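Local coordinates for protein Uly1 (Catenovulum maritimum, PDB 7DRQ) that probably cleaves the algal polysaccharide ulvan by beta-elimination, as a calcium-binding lyase of polysaccharide lyase family 24, at residues A[313-316]-A[317-321]. Sequence-based numbering, arbitrary orientation.
Sequences EAIT and MPLVK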
loop_
_atom_site.group_PDB
_atom_site.type_symbol
_atom_site.label_atom_id
_atom_site.label_comp_id
_atom_site.label_asym_id
_atom_site.label_seq_id
_atom_site.Cartn_x
_atom_site.Cartn_y
_atom_site.Cartn_z
ATOM N N GLU A 313 -3.671 -25.324 9.802
ATOM C CA GLU A 313 -3.758 -25.388 11.251
ATOM C C GLU A 313 -4.177 -24.040 11.817
ATOM O O GLU A 313 -3.709 -22.994 11.369
ATOM C CB GLU A 313 -2.407 -25.804 11.839
ATOM C CG GLU A 313 -1.802 -27.021 11.153
ATOM C CD GLU A 313 -0.342 -27.260 11.510
ATOM O OE1 GLU A 313 0.386 -26.292 11.826
ATOM O OE2 GLU A 313 0.086 -28.430 11.463
ATOM N N ALA A 314 -5.046 -24.067 12.826
ATOM C CA ALA A 314 -5.439 -22.827 13.479
ATOM C C ALA A 314 -4.230 -22.163 14.122
ATOM O O ALA A 314 -3.373 -22.834 14.705
ATOM C CB ALA A 314 -6.507 -23.098 14.539
ATOM N N ILE A 315 -4.146 -20.840 13.990
ATOM C CA ILE A 315 -3.088 -20.078 14.637
ATOM C C ILE A 315 -3.694 -19.264 15.770
ATOM O O ILE A 315 -4.893 -18.975 15.801
ATOM C CB ILE A 315 -2.311 -19.171 13.653
ATOM C CG1 ILE A 315 -3.242 -18.136 13.003
ATOM C CG2 ILE A 315 -1.641 -20.032 12.577
ATOM C CD1 ILE A 315 -2.489 -16.983 12.328
ATOM N N THR A 316 -2.842 -18.921 16.730
ATOM C CA THR A 316 -3.231 -18.022 17.807
ATOM C C THR A 316 -3.669 -16.680 17.234
ATOM O O THR A 316 -3.031 -16.145 16.329
ATOM C CB THR A 316 -2.052 -17.822 18.761
ATOM O OG1 THR A 316 -1.634 -19.096 19.272
ATOM C CG2 THR A 316 -2.435 -16.913 19.925
HETATM N N MSE A 317 -4.766 -16.136 17.761
HETATM C CA MSE A 317 -5.330 -14.891 17.234
HETATM C C MSE A 317 -5.917 -14.061 18.383
HETATM O O MSE A 317 -6.837 -14.526 19.070
HETATM C CB MSE A 317 -6.392 -15.198 16.168
HETATM C CG MSE A 317 -7.020 -13.985 15.489
HETATM SE SE MSE A 317 -5.669 -12.904 14.554
HETATM C CE MSE A 317 -4.620 -14.368 13.824
ATOM N N PRO A 318 -5.399 -12.842 18.603
ATOM C CA PRO A 318 -4.318 -12.194 17.837
ATOM C C PRO A 318 -2.977 -12.918 17.977
ATOM O O PRO A 318 -2.667 -13.456 19.046
ATOM C CB PRO A 318 -4.233 -10.791 18.449
ATOM C CG PRO A 318 -5.495 -10.611 19.229
ATOM C CD PRO A 318 -5.910 -11.973 19.673
ATOM N N LEU A 319 -2.207 -12.950 16.889
ATOM C CA LEU A 319 -0.961 -13.703 16.876
ATOM C C LEU A 319 0.086 -13.057 17.774
ATOM O O LEU A 319 0.237 -11.832 17.802
ATOM C CB LEU A 319 -0.423 -13.790 15.440
ATOM C CG LEU A 319 0.685 -14.790 15.134
ATOM C CD1 LEU A 319 0.274 -16.212 15.500
ATOM C CD2 LEU A 319 1.101 -14.690 13.633
ATOM N N VAL A 320 0.835 -13.895 18.489
ATOM C CA VAL A 320 1.930 -13.447 19.340
ATOM C C VAL A 320 3.278 -13.924 18.821
ATOM O O VAL A 320 4.243 -13.158 18.817
ATOM C CB VAL A 320 1.726 -13.896 20.801
ATOM C CG1 VAL A 320 2.887 -13.403 21.669
ATOM C CG2 VAL A 320 0.394 -13.390 21.337
ATOM N N LYS A 321 3.362 -15.187 18.393
ATOM C CA LYS A 321 4.580 -15.803 17.868
ATOM C C LYS A 321 4.426 -15.959 16.359
ATOM O O LYS A 321 3.676 -16.829 15.897
ATOM C CB LYS A 321 4.819 -17.178 18.496
ATOM C CG LYS A 321 5.062 -17.224 19.997
ATOM C CD LYS A 321 5.240 -18.704 20.431
ATOM C CE LYS A 321 3.886 -19.401 20.747
ATOM N NZ LYS A 321 3.334 -20.377 19.712
#
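I315, M317 and L319 gather around a tight cis-proline bend, T316-M317-P318-L319, whose backbone matches a type VIb turn. The bend lies on the surface of the beta-propeller, in the loop joining strands 307-308 and 326-328, both of which pair with strand 290-298. The cis peptide between M317 and P318 folds the chain back until T316 CA and L319 CA are 5.0 Å apart. The carbonyl of T316 accepts no hydrogen bond from L319 N, whose angle is poor. Instead, L319 CA directs a CH...O contact at T316 O, 3.2 Å away and bent at the hydrogen to 122°. M317, present as selenomethionine, can be followed outward. Its CB starts 3.5 Å from T316 O. CG runs anti to the backbone N (chi1 -177°), and SE then passes the carbonyl at a greater distance than CB. Kinks at chi2 and chi3 bring the chain round, so that CE returns to 3.5 Å from T316 O while I315 CD1 lies 3.7 Å from CE. I315 and M317 thus run side by side in the same direction, joined at their terminal methyls, and both also touch W307 of the preceding strand. L319, the buried member, brings CD1 to 3.4 Å from T316 O and, more loosely, to 4.3 Å from I315 CD1. T316 itself divides its branches: OG1 is hydrogen-bonded to E324, whose carboxylate also forms a salt bridge with K321, two residues beyond the bend. Beyond the turn, the backbone of L319 bonds with F246 and V248, anchoring the returning arm to the neighbouring loop. The other branch of T316, CG2, stands anti to the backbone N (chi1 -58° for OG1) and rests 3.6 Å from P318 O.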